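Biotin transporter BioY (Lactococcus lactis subsp. cremoris, PDB 4DVE) binds biotin within the membrane and probably serves as the substrate-specific S component of an energy-coupling factor (ECF) ABC transporter. Local coordinates at residues Y22-M26 with M57-L62; I49-I55 with W106-P110. One frame throughout, in Å; residues are numbered along the deposited sequence. Where two conformers were deposited one is given.

Contact 1: Y22-M26 with M57-L62. With BNG (nonyl beta-D-glucopyranoside), chain E.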
loop_
_atom_site.group_PDB
_atom_site.type_symbol
_atom_site.label_atom_id
_atom_site.label_comp_id
_atom_site.label_asym_id
_atom_site.label_seq_id
_atom_site.Cartn_x
_atom_site.Cartn_y
_atom_site.Cartn_z
ATOM N N TYR A 22 -4.729 1.108 -16.353
ATOM C CA TYR A 22 -4.566 1.681 -15.010
ATOM C C TYR A 22 -4.034 0.693 -13.978
ATOM O O TYR A 22 -3.184 1.035 -13.142
ATOM C CB TYR A 22 -5.908 2.203 -14.496
ATOM C CG TYR A 22 -6.533 3.366 -15.245
ATOM C CD1 TYR A 22 -5.775 4.254 -16.015
ATOM C CD2 TYR A 22 -7.898 3.609 -15.114
ATOM C CE1 TYR A 22 -6.379 5.342 -16.660
ATOM C CE2 TYR A 22 -8.501 4.692 -15.716
ATOM C CZ TYR A 22 -7.746 5.558 -16.489
ATOM O OH TYR A 22 -8.405 6.610 -17.086
ATOM N N SER A 23 -4.551 -0.528 -14.016
ATOM C CA SER A 23 -4.101 -1.557 -13.102
ATOM C C SER A 23 -2.633 -1.916 -13.358
ATOM O O SER A 23 -1.857 -2.052 -12.417
ATOM C CB SER A 23 -5.004 -2.782 -13.213
ATOM O OG SER A 23 -6.303 -2.457 -12.737
ATOM N N ALA A 24 -2.258 -2.042 -14.637
ATOM C CA ALA A 24 -0.869 -2.304 -15.015
ATOM C C ALA A 24 0.013 -1.142 -14.596
ATOM O O ALA A 24 1.073 -1.362 -14.026
ATOM C CB ALA A 24 -0.730 -2.610 -16.505
ATOM N N PHE A 25 -0.442 0.094 -14.827
ATOM C CA PHE A 25 0.318 1.265 -14.373
ATOM C C PHE A 25 0.576 1.299 -12.850
ATOM O O PHE A 25 1.668 1.661 -12.400
ATOM C CB PHE A 25 -0.337 2.579 -14.811
ATOM C CG PHE A 25 0.409 3.789 -14.328
ATOM C CD1 PHE A 25 1.412 4.356 -15.096
ATOM C CD2 PHE A 25 0.145 4.330 -13.067
ATOM C CE1 PHE A 25 2.124 5.462 -14.636
ATOM C CE2 PHE A 25 0.858 5.423 -12.602
ATOM C CZ PHE A 25 1.843 5.994 -13.391
HETATM N N MSE A 26 -0.437 0.937 -12.078
HETATM C CA MSE A 26 -0.375 0.969 -10.619
HETATM C C MSE A 26 0.640 -0.039 -10.134
HETATM O O MSE A 26 1.457 0.299 -9.286
HETATM C CB MSE A 26 -1.799 0.749 -10.058
HETATM C CG MSE A 26 -1.925 0.975 -8.564
HETATM SE SE MSE A 26 -1.674 2.892 -8.125
HETATM C CE MSE A 26 0.063 2.641 -7.271
HETATM N N MSE A 57 -2.051 4.166 -2.386
HETATM C CA MSE A 57 -2.771 4.820 -3.482
HETATM C C MSE A 57 -3.696 3.930 -4.288
HETATM O O MSE A 57 -4.682 4.421 -4.867
HETATM C CB MSE A 57 -1.749 5.373 -4.473
HETATM C CG MSE A 57 -0.964 6.558 -3.912
HETATM SE SE MSE A 57 0.630 6.908 -5.036
HETATM C CE MSE A 57 -0.349 7.108 -6.740
ATOM N N ALA A 58 -3.375 2.636 -4.362
ATOM C CA ALA A 58 -4.053 1.681 -5.251
ATOM C C ALA A 58 -5.569 1.603 -5.035
ATOM O O ALA A 58 -6.345 1.647 -6.004
ATOM C CB ALA A 58 -3.424 0.292 -5.109
ATOM N N GLY A 59 -5.981 1.446 -3.778
ATOM C CA GLY A 59 -7.417 1.386 -3.422
ATOM C C GLY A 59 -8.191 2.683 -3.620
ATOM O O GLY A 59 -9.386 2.663 -3.927
ATOM N N GLY A 60 -7.522 3.825 -3.457
ATOM C CA GLY A 60 -8.158 5.117 -3.659
ATOM C C GLY A 60 -8.332 5.481 -5.122
ATOM O O GLY A 60 -9.136 6.367 -5.454
ATOM N N LEU A 61 -7.563 4.830 -5.991
ATOM C CA LEU A 61 -7.693 5.039 -7.439
ATOM C C LEU A 61 -8.577 4.008 -8.103
ATOM O O LEU A 61 -9.444 4.355 -8.891
ATOM C CB LEU A 61 -6.331 5.070 -8.129
ATOM C CG LEU A 61 -5.540 6.352 -7.882
ATOM C CD1 LEU A 61 -4.091 6.242 -8.387
ATOM C CD2 LEU A 61 -6.299 7.539 -8.471
ATOM N N LEU A 62 -8.360 2.739 -7.781
ATOM C CA LEU A 62 -8.954 1.659 -8.529
ATOM C C LEU A 62 -9.999 0.918 -7.743
ATOM O O LEU A 62 -10.555 -0.069 -8.228
ATOM C CB LEU A 62 -7.837 0.709 -8.991
ATOM C CG LEU A 62 -6.883 1.338 -10.030
ATOM C CD1 LEU A 62 -5.795 0.373 -10.472
ATOM C CD2 LEU A 62 -7.641 1.895 -11.244
HETATM C C1 BNG E . -0.628 -6.480 -14.234
HETATM C C2 BNG E . -1.908 -5.837 -13.712
HETATM C C3 BNG E . -3.102 -6.764 -13.905
HETATM C C4 BNG E . -3.155 -7.296 -15.332
HETATM C C5 BNG E . -1.801 -7.851 -15.758
HETATM C C6 BNG E . -1.832 -8.315 -17.210
HETATM C "C1'" BNG E . 1.650 -6.064 -14.697
HETATM C "C2'" BNG E . 2.589 -4.908 -15.025
HETATM C "C3'" BNG E . 4.035 -5.274 -14.711
HETATM C "C4'" BNG E . 4.942 -4.053 -14.817
HETATM C "C5'" BNG E . 6.400 -4.437 -14.598
HETATM C "C6'" BNG E . 7.275 -3.196 -14.460
HETATM C "C7'" BNG E . 8.753 -3.558 -14.546
HETATM C "C8'" BNG E . 9.630 -2.374 -14.157
HETATM C "C9'" BNG E . 9.279 -1.148 -14.973
HETATM O O1 BNG E . 0.449 -5.551 -14.124
HETATM O O2 BNG E . -1.757 -5.538 -12.320
HETATM O O3 BNG E . -4.311 -6.051 -13.617
HETATM O O4 BNG E . -4.143 -8.329 -15.420
HETATM O O5 BNG E . -0.803 -6.844 -15.602
HETATM O O6 BNG E . -0.493 -8.427 -17.704
#
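Apolar contacts carry this meeting of two helices, and the selenomethionine Met-26 is its central knob, received by Met-57, Ala-58, Leu-61 and Leu-62. With CG anti to the backbone N (chi1 -171°), the chain leaves helix 13-33 toward its partner, then bends at chi2 and again at chi3, which lays the selenium beside the backbone of Ala-58. Met-26 CG rests on Ala-58 CB at 3.8 Å, and Met-26 SE lies 3.9 Å from Ala-58 CA, an approach made possible by the short side chain of Ala-58. Leu-61 CD1, 4.1 Å from Met-26 SE, forms another part of the hole, and Met-57 CB lies more loosely near Met-26 CE.

Leu-62 supplies the second apolar group by splitting its two methyls. CD1 turns to Met-26 and Ser-23, meeting Ser-23 OG at 3.7 Å, while CD2 touches Tyr-22 CB, also at 3.7 Å. The Tyr-22 ring itself leads away and stacks with Phe-193.

Polar links run along or outside the interface. Ser-23 OG is satisfied within its own helix by Thr-19 O, and Ser-23 O receives hydrogen bonds from Ser-70 OG and Thr-27 OG1. The same carbonyl takes a weak bond of 3.5 Å from O2 of a nonyl glucoside, whose sugar also approaches Ala-24.

The Met-26 knob sits between two nearly antiparallel segments, their N-to-C directions 167° apart and their axes 11.0 Å apart at closest approach. It joins the first and second long helices of the all-helical S-component fold. Ala-24 and Ala-28, on the detergent-bound side, have the spacing of the AxxxA pattern by which the first helix of S components probably docks on the ECF module.

Contact 2: I49-I55 with W106-P110. With BTN (biotin), chain D.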
loop_
_atom_site.group_PDB
_atom_site.type_symbol
_atom_site.label_atom_id
_atom_site.label_comp_id
_atom_site.label_asym_id
_atom_site.label_seq_id
_atom_site.Cartn_x
_atom_site.Cartn_y
_atom_site.Cartn_z
ATOM N N ILE A 49 11.254 3.017 3.782
ATOM C CA ILE A 49 11.113 2.838 2.343
ATOM C C ILE A 49 10.122 3.859 1.792
ATOM O O ILE A 49 9.465 4.604 2.546
ATOM C CB ILE A 49 10.606 1.402 1.991
ATOM C CG1 ILE A 49 9.190 1.147 2.541
ATOM C CG2 ILE A 49 11.551 0.316 2.533
ATOM C CD1 ILE A 49 8.518 -0.091 1.959
ATOM N N LEU A 50 9.987 3.867 0.477
ATOM C CA LEU A 50 8.951 4.649 -0.176
ATOM C C LEU A 50 7.829 3.776 -0.747
ATOM O O LEU A 50 6.723 4.272 -0.959
ATOM C CB LEU A 50 9.570 5.512 -1.278
ATOM C CG LEU A 50 8.667 6.541 -1.963
ATOM C CD1 LEU A 50 7.994 7.499 -0.971
ATOM C CD2 LEU A 50 9.453 7.313 -3.036
ATOM N N GLN A 51 8.088 2.486 -0.962
ATOM C CA GLN A 51 7.194 1.647 -1.772
ATOM C C GLN A 51 5.775 1.457 -1.192
ATOM O O GLN A 51 4.801 1.288 -1.944
ATOM C CB GLN A 51 7.910 0.312 -2.063
ATOM C CG GLN A 51 7.175 -0.673 -2.906
ATOM C CD GLN A 51 8.064 -1.815 -3.405
ATOM O OE1 GLN A 51 8.310 -1.945 -4.623
ATOM N NE2 GLN A 51 8.513 -2.656 -2.493
ATOM N N ASN A 52 5.647 1.483 0.144
ATOM C CA ASN A 52 4.342 1.382 0.754
ATOM C C ASN A 52 3.379 2.516 0.361
ATOM O O ASN A 52 2.169 2.350 0.443
ATOM C CB ASN A 52 4.410 1.185 2.279
ATOM C CG ASN A 52 5.054 2.338 2.997
ATOM O OD1 ASN A 52 6.056 2.878 2.528
ATOM N ND2 ASN A 52 4.495 2.712 4.164
HETATM N N MSE A 53 3.891 3.648 -0.110
HETATM C CA MSE A 53 3.009 4.711 -0.606
HETATM C C MSE A 53 2.144 4.241 -1.787
HETATM O O MSE A 53 0.951 4.620 -1.917
HETATM C CB MSE A 53 3.860 5.915 -1.010
HETATM C CG MSE A 53 2.961 7.063 -1.481
HETATM SE SE MSE A 53 4.009 8.708 -1.812
HETATM C CE MSE A 53 4.863 8.115 -3.480
ATOM N N GLY A 54 2.743 3.475 -2.696
ATOM C CA GLY A 54 2.009 2.984 -3.864
ATOM C C GLY A 54 0.878 2.038 -3.458
ATOM O O GLY A 54 -0.171 1.986 -4.113
ATOM N N ILE A 55 1.132 1.263 -2.407
ATOM C CA ILE A 55 0.152 0.376 -1.836
ATOM C C ILE A 55 -1.036 1.187 -1.325
ATOM O O ILE A 55 -2.174 0.785 -1.496
ATOM C CB ILE A 55 0.711 -0.460 -0.656
ATOM C CG1 ILE A 55 1.981 -1.230 -1.063
ATOM C CG2 ILE A 55 -0.366 -1.417 -0.136
ATOM C CD1 ILE A 55 1.816 -2.108 -2.294
ATOM N N TRP A 106 -0.064 -5.460 3.227
ATOM C CA TRP A 106 -0.221 -4.701 1.969
ATOM C C TRP A 106 -1.265 -5.283 1.041
ATOM O O TRP A 106 -1.965 -4.547 0.390
ATOM C CB TRP A 106 1.070 -4.595 1.198
ATOM C CG TRP A 106 2.155 -3.751 1.785
ATOM C CD1 TRP A 106 2.108 -2.908 2.899
ATOM C CD2 TRP A 106 3.528 -3.669 1.296
ATOM N NE1 TRP A 106 3.316 -2.321 3.109
ATOM C CE2 TRP A 106 4.222 -2.740 2.173
ATOM C CE3 TRP A 106 4.212 -4.234 0.232
ATOM C CZ2 TRP A 106 5.559 -2.406 1.981
ATOM C CZ3 TRP A 106 5.546 -3.874 0.033
ATOM C CH2 TRP A 106 6.209 -2.996 0.902
ATOM N N LEU A 107 -1.369 -6.610 0.974
ATOM C CA LEU A 107 -2.402 -7.252 0.194
ATOM C C LEU A 107 -3.821 -6.826 0.580
ATOM O O LEU A 107 -4.674 -6.747 -0.285
ATOM C CB LEU A 107 -2.290 -8.772 0.273
ATOM C CG LEU A 107 -3.283 -9.543 -0.612
ATOM C CD1 LEU A 107 -3.112 -9.182 -2.105
ATOM C CD2 LEU A 107 -3.123 -11.035 -0.369
ATOM N N PHE A 108 -4.075 -6.522 1.856
ATOM C CA PHE A 108 -5.415 -6.164 2.318
ATOM C C PHE A 108 -5.702 -4.672 2.327
ATOM O O PHE A 108 -6.854 -4.269 2.364
ATOM C CB PHE A 108 -5.624 -6.710 3.737
ATOM C CG PHE A 108 -5.602 -8.182 3.786
ATOM C CD1 PHE A 108 -6.759 -8.911 3.518
ATOM C CD2 PHE A 108 -4.418 -8.863 4.028
ATOM C CE1 PHE A 108 -6.730 -10.297 3.527
ATOM C CE2 PHE A 108 -4.380 -10.245 4.039
ATOM C CZ PHE A 108 -5.533 -10.967 3.784
ATOM N N THR A 109 -4.651 -3.866 2.320
ATOM C CA THR A 109 -4.759 -2.411 2.406
ATOM C C THR A 109 -5.652 -1.796 1.318
ATOM O O THR A 109 -6.526 -1.001 1.657
ATOM C CB THR A 109 -3.348 -1.778 2.407
ATOM O OG1 THR A 109 -2.692 -2.180 3.616
ATOM C CG2 THR A 109 -3.358 -0.246 2.291
ATOM N N PRO A 110 -5.452 -2.162 0.037
ATOM C CA PRO A 110 -6.304 -1.515 -0.993
ATOM C C PRO A 110 -7.743 -1.924 -0.892
ATOM O O PRO A 110 -8.602 -1.126 -1.187
ATOM C CB PRO A 110 -5.697 -1.965 -2.335
ATOM C CG PRO A 110 -4.655 -2.944 -1.999
ATOM C CD PRO A 110 -4.349 -2.936 -0.557
HETATM C C11 BTN D . 10.320 -5.236 2.117
HETATM O O11 BTN D . 10.623 -4.713 1.021
HETATM O O12 BTN D . 10.904 -6.262 2.495
HETATM C C10 BTN D . 9.213 -4.642 3.008
HETATM C C9 BTN D . 9.695 -3.477 3.876
HETATM C C8 BTN D . 8.554 -2.974 4.792
HETATM C C7 BTN D . 8.911 -1.627 5.440
HETATM C C2 BTN D . 7.799 -1.083 6.318
HETATM S S1 BTN D . 6.367 -0.615 5.331
HETATM C C6 BTN D . 5.733 0.377 6.666
HETATM C C5 BTN D . 6.941 1.000 7.409
HETATM N N1 BTN D . 7.283 2.283 6.850
HETATM C C3 BTN D . 8.477 2.293 6.264
HETATM O O3 BTN D . 9.002 3.267 5.722
HETATM N N2 BTN D . 9.015 1.067 6.387
HETATM C C4 BTN D . 8.181 0.152 7.124
#
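The indole of Trp-106 receives Ile-55 over one face and Ile-49 at its edge, joining the start of helix 52-80 to helix 100-119 in the wall of the biotin pocket of the all-helical S-component fold. Ile-55 CG1 makes a CH-pi contact, 4.0 Å from the centroid of the five-membered ring and 22° off its normal; Asn-52 CA lies above the same face, offset toward the rim. At the edge, close to the ring plane, stand Ile-49 CD1, 3.8 Å from Trp-106 CZ2, and the biotin sulfur S1, 3.9 Å from that same carbon. The face thus belongs to helix 52-80, while the edge is shared by Ile-49 and the thioether of biotin.

Ile-55 divides its branches: while CG1 lies on the ring, CG2 drops to the backbone, 3.6 Å from Trp-106 O, and continues to Thr-109 CB at 3.9 Å and, less closely, to Pro-110 CD. Replacing Trp-106 by alanine would probably open a gap beside Ile-55 CG1 and deprive the biotin sulfur of its aromatic neighbour.

Asn-52 serves two purposes. Its CB approaches Trp-106 NE1 obliquely at 3.8 Å, whereas CG, set between the backbone N and the carbonyl carbon (chi1 62°), carries the amide away from Trp-106 to the ligand, where ND2 lies 3.6 Å from biotin C6. Lys-176 NZ bonds to OD1 and Asp-173 OD1 takes a bond from ND2; together these two bonds fix the rotation of the Asn-52 amide, and both charged residues also belong to the pocket.

Ile-49 completes the junction from the loop before the helix: its backbone N donates a nearly straight hydrogen bond to the ureido oxygen O3 of biotin, 3.0 Å long with an angle of 168° at the hydrogen.

Helix 52-80 is the shared element: contact 2 uses its beginning and the loop before it, contact 1 the turns that follow, and the two centres lie 11 Å apart. They also touch directly. Met-26 CE of contact 1 packs 3.2 Å from Gly-54 O of contact 2, and Pro-110 CB lies 3.7 Å from Gly-59 N, so helices 13-33 and 100-119 both bear on the same few turns. Their relation to ligand differs. Contact 2 lines the biotin site, whereas in contact 1 the side chain of Met-57 is about 14 Å from biotin. What contact 1 adjoins instead is detergent, bound along helix 13-33.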